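Local coordinates for protein 3-isopropylmalate dehydratase small subunit (Campylobacter jejuni, PDB 3Q3W) that forms the small subunit of isopropylmalate isomerase, the enzyme that interconverts 2-isopropylmalate and 3-isopropylmalate through 2-isopropylmaleate, at residues K153-K158 with F162-D167; L122-A127 with I146-L151; E89-A94 with D110-N115. One frame throughout, in Å; residues are numbered along the deposited sequence.

Contact 1: K153-K158 with F162-D167; sequences KRVFFK and FSFDLD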
# COMPACT_ATOMS: atom_id res chain seq x y z
N LYS A 153 -1.61 4.20 17.00
CA LYS A 153 -2.62 3.86 16.01
C LYS A 153 -3.28 5.13 15.46
O LYS A 153 -4.51 5.29 15.48
CB LYS A 153 -3.64 2.86 16.54
CG LYS A 153 -3.03 1.50 16.90
CD LYS A 153 -4.11 0.43 17.30
CE LYS A 153 -4.49 0.48 18.74
NZ LYS A 153 -5.31 -0.72 19.13
N ARG A 154 -2.42 6.02 14.99
CA ARG A 154 -2.83 7.29 14.37
C ARG A 154 -2.09 7.59 13.02
O ARG A 154 -1.01 7.07 12.78
CB ARG A 154 -2.60 8.44 15.35
CG ARG A 154 -3.47 8.34 16.62
CD ARG A 154 -3.33 9.56 17.55
NE ARG A 154 -4.55 9.82 18.35
CZ ARG A 154 -5.03 9.03 19.31
NH1 ARG A 154 -6.15 9.39 19.96
NH2 ARG A 154 -4.41 7.89 19.67
N VAL A 155 -2.73 8.40 12.17
CA VAL A 155 -2.19 8.92 10.93
C VAL A 155 -2.21 10.44 10.97
O VAL A 155 -3.24 11.07 11.36
CB VAL A 155 -3.00 8.43 9.72
CG1 VAL A 155 -2.52 9.10 8.44
CG2 VAL A 155 -2.92 6.89 9.63
N PHE A 156 -1.06 11.04 10.67
CA PHE A 156 -0.87 12.48 10.81
C PHE A 156 -0.64 13.01 9.42
O PHE A 156 0.34 12.62 8.78
CB PHE A 156 0.35 12.79 11.69
CG PHE A 156 0.30 12.17 13.07
CD1 PHE A 156 -0.19 12.89 14.16
CD2 PHE A 156 0.73 10.86 13.29
CE1 PHE A 156 -0.25 12.34 15.44
CE2 PHE A 156 0.68 10.28 14.58
CZ PHE A 156 0.18 11.04 15.67
N PHE A 157 -1.55 13.84 8.92
CA PHE A 157 -1.38 14.51 7.63
C PHE A 157 -1.68 16.00 7.79
O PHE A 157 -2.84 16.39 8.02
CB PHE A 157 -2.31 13.91 6.58
CG PHE A 157 -2.06 14.43 5.18
CD1 PHE A 157 -0.77 14.74 4.73
CD2 PHE A 157 -3.12 14.57 4.30
CE1 PHE A 157 -0.56 15.21 3.47
CE2 PHE A 157 -2.91 15.01 3.02
CZ PHE A 157 -1.61 15.34 2.60
N LYS A 158 -0.63 16.80 7.67
CA LYS A 158 -0.73 18.24 7.89
C LYS A 158 -1.03 18.35 9.38
O LYS A 158 -0.32 17.73 10.18
CB LYS A 158 -1.81 18.88 7.00
CG LYS A 158 -1.59 18.69 5.51
CD LYS A 158 -0.23 19.22 5.15
CE LYS A 158 -0.09 19.50 3.67
NZ LYS A 158 1.25 18.97 3.31
N PHE A 162 -6.07 11.07 12.25
CA PHE A 162 -7.07 10.05 12.09
C PHE A 162 -6.63 8.91 12.98
O PHE A 162 -5.42 8.68 13.15
CB PHE A 162 -7.11 9.63 10.64
CG PHE A 162 -7.28 10.77 9.69
CD1 PHE A 162 -8.54 11.10 9.19
CD2 PHE A 162 -6.19 11.56 9.32
CE1 PHE A 162 -8.71 12.17 8.31
CE2 PHE A 162 -6.33 12.64 8.45
CZ PHE A 162 -7.60 12.94 7.93
N SER A 163 -7.60 8.19 13.56
CA SER A 163 -7.30 7.00 14.36
C SER A 163 -7.73 5.75 13.61
O SER A 163 -8.65 5.80 12.81
CB SER A 163 -8.02 7.06 15.71
OG SER A 163 -9.44 7.03 15.56
N PHE A 164 -7.06 4.63 13.88
CA PHE A 164 -7.42 3.33 13.29
C PHE A 164 -7.27 2.13 14.26
O PHE A 164 -6.57 2.18 15.26
CB PHE A 164 -6.60 3.09 12.00
CG PHE A 164 -5.11 2.89 12.22
CD1 PHE A 164 -4.56 1.62 12.28
CD2 PHE A 164 -4.25 3.98 12.33
CE1 PHE A 164 -3.21 1.44 12.50
CE2 PHE A 164 -2.88 3.80 12.53
CZ PHE A 164 -2.36 2.53 12.60
N ASP A 165 -7.92 1.04 13.90
CA ASP A 165 -7.88 -0.19 14.67
C ASP A 165 -6.90 -1.19 14.09
O ASP A 165 -6.62 -1.16 12.91
CB ASP A 165 -9.27 -0.85 14.66
CG ASP A 165 -10.21 -0.20 15.63
OD1 ASP A 165 -9.74 0.13 16.74
OD2 ASP A 165 -11.40 -0.04 15.28
N LEU A 166 -6.41 -2.11 14.93
CA LEU A 166 -5.71 -3.28 14.44
C LEU A 166 -5.64 -4.33 15.53
O LEU A 166 -5.31 -4.03 16.68
CB LEU A 166 -4.27 -2.93 14.01
CG LEU A 166 -3.63 -3.92 13.04
CD1 LEU A 166 -4.18 -3.71 11.62
CD2 LEU A 166 -2.12 -3.78 13.05
N ASP A 167 -5.97 -5.56 15.15
CA ASP A 167 -5.87 -6.72 16.05
C ASP A 167 -4.56 -6.63 16.85
O ASP A 167 -3.52 -6.38 16.24
CB ASP A 167 -5.88 -7.96 15.14
CG ASP A 167 -5.50 -9.24 15.84
OD1 ASP A 167 -6.39 -9.88 16.43
OD2 ASP A 167 -4.32 -9.66 15.74
O HOH W 1 -4.08 -3.28 18.67
O HOH W 2 -7.66 -1.77 17.41
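The ring of Phe164 lies against Lys153, whose CB sits over the middle of one face, 4.1 Å from the ring centroid, in a CH-pi contact only 10° off the ring normal. Lys153 CA shares that face, while the carbonyl carbon of Arg154 lies at the ring edge, in its plane. Phe164 CG occupies the position between backbone N and carbonyl carbon (chi1 67°), which brings the ring across to the start of the 153-158 segment, against Lys153 and the Arg154 amide; packing is close, with Phe164 CE2 3.3 Å from Arg154 N. Phe162 behaves differently. Its ring offers an edge to the backbone, CD2 lying 3.6 Å from Val155 O. Between the two aromatics, Val155 meets Phe164 at roughly a right angle, CG2 to CD2 4.2 Å.

The framework is an antiparallel beta hairpin. Val155 and Phe162 form a hydrogen-bonded pair, Val155 N to Phe162 O at 2.9 Å and the reciprocal Phe162 N to Val155 O at 3.0 Å. Arg154 and Ser163, the adjoining non-hydrogen-bonded pair, turn their side chains to the other face of the sheet. Past them, Phe164 N still reaches Lys153 O at 3.1 Å, but from 38° above the carbonyl plane. Lys153 adopts a left-handed backbone conformation and, with Arg154, faces Ser149 in a G1 beta bulge. Its ammonium is linked to the other segment by a water that also binds Asp165 OD1 and Leu166 N.

The hairpin ends the mixed sheet within this chain. Val155 continues onto Ile146 of strand 145-149, Phe162 touches Glu130 of helix 128-140, and Phe164 reaches Ile124 of strand 122-125. Beyond the last strand, Asp167 N-caps helix 168-176 through its OD2 and His170 N.

Contact 2: L122-A127 with I146-L151; sequences LTIELA and IEISLL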
# COMPACT_ATOMS: atom_id res chain seq x y z
N LEU A 122 1.45 -2.58 6.57
CA LEU A 122 0.38 -2.11 7.44
C LEU A 122 -0.86 -1.61 6.71
O LEU A 122 -0.83 -0.64 5.93
CB LEU A 122 0.87 -1.01 8.36
CG LEU A 122 -0.12 -0.43 9.37
CD1 LEU A 122 -0.82 -1.53 10.22
CD2 LEU A 122 0.63 0.55 10.29
N THR A 123 -1.97 -2.23 7.03
CA THR A 123 -3.23 -1.94 6.39
C THR A 123 -4.13 -1.13 7.35
O THR A 123 -4.59 -1.63 8.39
CB THR A 123 -3.90 -3.24 6.04
OG1 THR A 123 -4.09 -3.96 7.24
CG2 THR A 123 -3.00 -4.05 5.15
N ILE A 124 -4.34 0.13 6.98
CA ILE A 124 -5.03 1.12 7.79
C ILE A 124 -6.40 1.35 7.21
O ILE A 124 -6.54 1.89 6.09
CB ILE A 124 -4.27 2.44 7.79
CG1 ILE A 124 -2.94 2.23 8.51
CG2 ILE A 124 -5.11 3.56 8.43
CD1 ILE A 124 -1.86 3.25 8.21
N GLU A 125 -7.41 0.96 7.98
CA GLU A 125 -8.79 1.16 7.56
C GLU A 125 -9.25 2.48 8.15
O GLU A 125 -9.17 2.66 9.38
CB GLU A 125 -9.69 0.01 8.01
CG GLU A 125 -9.51 -1.25 7.16
CD GLU A 125 -10.27 -2.48 7.66
OE1 GLU A 125 -10.89 -2.42 8.78
OE2 GLU A 125 -10.29 -3.49 6.90
N LEU A 126 -9.66 3.41 7.28
CA LEU A 126 -10.27 4.67 7.70
C LEU A 126 -11.71 4.77 7.21
O LEU A 126 -12.09 4.11 6.25
CB LEU A 126 -9.45 5.86 7.18
CG LEU A 126 -8.06 5.98 7.80
CD1 LEU A 126 -7.41 7.33 7.46
CD2 LEU A 126 -8.14 5.76 9.33
N ALA A 127 -12.54 5.57 7.87
CA ALA A 127 -13.87 5.82 7.32
C ALA A 127 -13.72 6.47 5.94
O ALA A 127 -12.79 7.23 5.69
CB ALA A 127 -14.71 6.69 8.26
N ILE A 146 2.92 11.74 4.60
CA ILE A 146 2.02 11.38 5.66
C ILE A 146 2.84 10.69 6.74
O ILE A 146 3.83 10.02 6.46
CB ILE A 146 0.87 10.48 5.16
CG1 ILE A 146 -0.05 11.30 4.23
CG2 ILE A 146 0.11 9.89 6.37
CD1 ILE A 146 -1.17 10.52 3.55
N GLU A 147 2.49 10.90 8.01
CA GLU A 147 3.15 10.15 9.09
C GLU A 147 2.19 9.19 9.77
O GLU A 147 1.03 9.50 9.97
CB GLU A 147 3.80 11.08 10.12
CG GLU A 147 4.77 10.34 11.05
CD GLU A 147 5.69 11.24 11.86
OE1 GLU A 147 5.84 12.43 11.53
OE2 GLU A 147 6.27 10.74 12.84
N ILE A 148 2.69 8.00 10.12
CA ILE A 148 1.86 6.95 10.74
C ILE A 148 2.58 6.41 11.94
O ILE A 148 3.74 6.05 11.83
CB ILE A 148 1.60 5.79 9.81
CG1 ILE A 148 0.90 6.25 8.53
CG2 ILE A 148 0.79 4.70 10.56
CD1 ILE A 148 1.07 5.32 7.30
N SER A 149 1.91 6.40 13.10
CA SER A 149 2.42 5.76 14.30
C SER A 149 1.58 4.52 14.59
O SER A 149 0.38 4.61 14.84
CB SER A 149 2.34 6.73 15.49
OG SER A 149 2.77 6.10 16.69
N LEU A 150 2.20 3.35 14.60
CA LEU A 150 1.46 2.12 14.93
C LEU A 150 1.37 1.97 16.44
O LEU A 150 0.54 1.20 16.93
CB LEU A 150 2.11 0.89 14.31
CG LEU A 150 1.50 -0.47 14.64
CD1 LEU A 150 0.07 -0.56 14.26
CD2 LEU A 150 2.29 -1.49 13.94
N LEU A 151 2.21 2.69 17.18
CA LEU A 151 2.08 2.76 18.63
C LEU A 151 0.82 3.47 19.04
O LEU A 151 0.09 2.98 19.88
CB LEU A 151 3.24 3.51 19.26
CG LEU A 151 4.55 2.77 19.30
CD1 LEU A 151 5.63 3.67 19.91
CD2 LEU A 151 4.41 1.49 20.09
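Ile148 opens the contact from strand 145-149, reaching toward Ile124 tip to tip. The two CD1 methyls approach to 3.7 Å, and the same Ile124 CD1 also lies 3.8 Å from Ile148 CG2, so one methyl is seated against both branches of its partner. The torsions of Ile148 account for this: CG2 stands opposite the backbone N, CG1 beside it (chi1 -59°), and both arms spread toward strand 122-125. Leu122 uses the second arm in another way. It slides past Ile148 in the opposite direction, bringing its CD2 to 4.2 Å from Ile148 CG2.

At Ser149 the strand turns its side chain away from 122-125, and OG accepts a hydrogen bond from Glu152 N. Leu150 follows, where the strand has given way to a turn. Although its CB does not point straight across, the chain extends opposite the backbone N (chi1 176°) and carries CD1 to 4.2 Å from Leu122 CD2. Leu122 thus spans two residues of the segment with a single methyl. Beyond the pair, Leu174 of helix 168-176 touches both leucines, and Arg171 of that helix binds the carbonyl oxygens of Leu150 and Leu151.

The two strands belong to one sheet without being neighbours in it: three others, 102-105, 73-78 and 9-17, intervene. Their side chains can meet only because the sheet folds over, as in the beta/beta/alpha swivelling domains of the aconitase family, where a parallel layer faces an antiparallel one. The CA atoms of Ile124 and Ile148 remain 9.5 Å apart, a spacing filled by branched aliphatic groups. With no hydrogen bond between the segments and every touching residue buried, the association is purely apolar, consistent with cohesion from hydrophobic burial and methyl-methyl dispersion.

Contact 3: E89-A94 with D110-N115; sequences EHAPWA and DIFKNN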
# COMPACT_ATOMS: atom_id res chain seq x y z
N GLU A 89 -0.08 -14.36 -2.56
CA GLU A 89 1.00 -13.89 -1.69
C GLU A 89 1.88 -12.85 -2.38
O GLU A 89 2.36 -11.93 -1.75
CB GLU A 89 1.85 -15.05 -1.18
CG GLU A 89 2.67 -15.77 -2.27
CD GLU A 89 2.84 -17.28 -1.99
OE1 GLU A 89 2.83 -18.05 -2.96
OE2 GLU A 89 2.97 -17.67 -0.81
N HIS A 90 2.06 -12.99 -3.69
CA HIS A 90 2.83 -12.03 -4.48
C HIS A 90 2.30 -10.57 -4.46
O HIS A 90 3.09 -9.66 -4.71
CB HIS A 90 2.90 -12.47 -5.94
CG HIS A 90 3.73 -13.70 -6.16
ND1 HIS A 90 3.25 -14.96 -5.90
CD2 HIS A 90 4.97 -13.86 -6.67
CE1 HIS A 90 4.18 -15.85 -6.21
NE2 HIS A 90 5.22 -15.21 -6.71
N ALA A 91 1.01 -10.37 -4.20
CA ALA A 91 0.46 -9.03 -4.21
C ALA A 91 1.09 -8.22 -3.08
O ALA A 91 1.73 -7.22 -3.33
CB ALA A 91 -1.11 -9.04 -4.14
N PRO A 92 0.99 -8.69 -1.82
CA PRO A 92 1.81 -8.00 -0.78
C PRO A 92 3.32 -7.93 -1.08
O PRO A 92 3.95 -6.90 -0.87
CB PRO A 92 1.57 -8.81 0.50
CG PRO A 92 0.29 -9.46 0.27
CD PRO A 92 0.18 -9.75 -1.22
N TRP A 93 3.90 -8.98 -1.59
CA TRP A 93 5.31 -8.93 -1.97
C TRP A 93 5.67 -7.81 -2.98
O TRP A 93 6.68 -7.13 -2.82
CB TRP A 93 5.72 -10.24 -2.57
CG TRP A 93 5.59 -11.43 -1.66
CD1 TRP A 93 5.24 -11.45 -0.34
CD2 TRP A 93 5.86 -12.79 -2.02
NE1 TRP A 93 5.28 -12.76 0.14
CE2 TRP A 93 5.66 -13.58 -0.87
CE3 TRP A 93 6.27 -13.41 -3.22
CZ2 TRP A 93 5.81 -14.98 -0.89
CZ3 TRP A 93 6.42 -14.81 -3.23
CH2 TRP A 93 6.21 -15.56 -2.06
N ALA A 94 4.88 -7.67 -4.03
CA ALA A 94 5.17 -6.64 -5.02
C ALA A 94 5.07 -5.25 -4.39
O ALA A 94 5.89 -4.37 -4.63
CB ALA A 94 4.22 -6.78 -6.20
N ASP A 110 -10.46 -9.35 2.78
CA ASP A 110 -10.01 -10.08 3.97
C ASP A 110 -8.73 -10.86 3.71
O ASP A 110 -7.80 -10.83 4.53
CB ASP A 110 -11.09 -11.05 4.46
CG ASP A 110 -12.39 -10.35 4.86
OD1 ASP A 110 -12.39 -9.12 5.10
OD2 ASP A 110 -13.43 -11.06 4.93
N ILE A 111 -8.66 -11.57 2.60
CA ILE A 111 -7.52 -12.45 2.36
C ILE A 111 -6.23 -11.61 2.20
O ILE A 111 -5.22 -11.89 2.83
CB ILE A 111 -7.72 -13.35 1.13
CG1 ILE A 111 -8.84 -14.38 1.39
CG2 ILE A 111 -6.43 -14.09 0.82
CD1 ILE A 111 -9.21 -15.20 0.18
N PHE A 112 -6.30 -10.56 1.40
CA PHE A 112 -5.14 -9.72 1.17
C PHE A 112 -4.70 -9.06 2.46
O PHE A 112 -3.49 -8.96 2.75
CB PHE A 112 -5.47 -8.65 0.11
CG PHE A 112 -4.44 -7.59 0.01
CD1 PHE A 112 -3.34 -7.77 -0.79
CD2 PHE A 112 -4.55 -6.41 0.78
CE1 PHE A 112 -2.38 -6.79 -0.90
CE2 PHE A 112 -3.58 -5.42 0.70
CZ PHE A 112 -2.48 -5.61 -0.13
N LYS A 113 -5.68 -8.60 3.26
CA LYS A 113 -5.33 -7.93 4.51
C LYS A 113 -4.41 -8.84 5.37
O LYS A 113 -3.37 -8.37 5.87
CB LYS A 113 -6.57 -7.50 5.34
CG LYS A 113 -6.12 -6.64 6.54
CD LYS A 113 -7.12 -6.52 7.67
CE LYS A 113 -8.35 -5.80 7.27
NZ LYS A 113 -9.21 -5.81 8.47
N ASN A 114 -4.79 -10.10 5.53
CA ASN A 114 -4.06 -11.00 6.41
C ASN A 114 -2.68 -11.30 5.84
O ASN A 114 -1.70 -11.27 6.56
CB ASN A 114 -4.82 -12.29 6.61
CG ASN A 114 -4.23 -13.13 7.72
OD1 ASN A 114 -3.69 -14.19 7.46
ND2 ASN A 114 -4.36 -12.68 8.97
N ASN A 115 -2.60 -11.50 4.53
CA ASN A 115 -1.31 -11.68 3.87
C ASN A 115 -0.44 -10.47 3.97
O ASN A 115 0.78 -10.60 4.13
CB ASN A 115 -1.51 -12.04 2.42
CG ASN A 115 -2.12 -13.41 2.25
OD1 ASN A 115 -2.01 -14.28 3.15
ND2 ASN A 115 -2.80 -13.62 1.12
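The helices that bring Pro92 against Phe112 and Asn115 cross at -53°, their short axes 9.6 Å apart at closest approach. They are successive connections of a beta-alpha-beta series: helix 90-98 leads from strand 73-78 to strand 102-105, helix 110-118 from there to strand 122-125, and the three strands run parallel. Together they form part of the helical layer of the aconitase C-terminal domain. Pro92 lies near the beginning of its helix, where the absence of an amide hydrogen costs little. Within the other segment, Asn115 N binds Ile111 O in the regular helical pattern.

The pyrrolidine ring of Pro92 projects into the gap between the helices. It passes Phe112 in the opposite direction, with CD 3.9 Å from Phe112 CE1. Ala91 approaches the same carbon at the ring edge, its CB near the plane and 4.1 Å from Phe112 CE1. The ring reaches both residues because Phe112 CG extends opposite the backbone N (chi1 168°), carrying the group across to the neighbouring helix even though its CB does not point directly there. Phe82 stacks edge-to-face with Phe112, and Ile27 of helix 24-27 touches both Ala91 and Phe112, adding further apolar cover.

One turn after the phenylalanine, Asn115 meets the proline with its aliphatic part rather than its amide. Its CB points toward helix 90-98, while ND2 makes a weak hydrogen bond to Ser87 OG and the backbone oxygen accepts one from Asn119 ND2. The amide nitrogen is thus engaged, weakly, outside the interface, and no hydrogen bond joins the segments. What touches here is carbon on carbon: Pro92 CG rests 3.8 Å from Asn115 CB.

How the contacts relate
From the N terminus the contacts come in series, contact 3, then contact 2, then contact 1; none nests within or crosses another. Contact 3 closes a loop of 15 residues containing strand 102-105 and joins two helices of the parallel half of the fold. Contact 2 closes over helix 128-140, bringing parallel and antiparallel parts of the sheet face to face. Contact 1 closes the short hairpin at the edge of the sheet. A salt bridge from Lys113 NZ to Glu125 OE2 couples contacts 3 and 2. Contacts 2 and 1 adjoin in the sheet, where Phe156 N probably bonds Glu147 O, whereas contacts 1 and 3 do not touch, their centres about 21 Å apart.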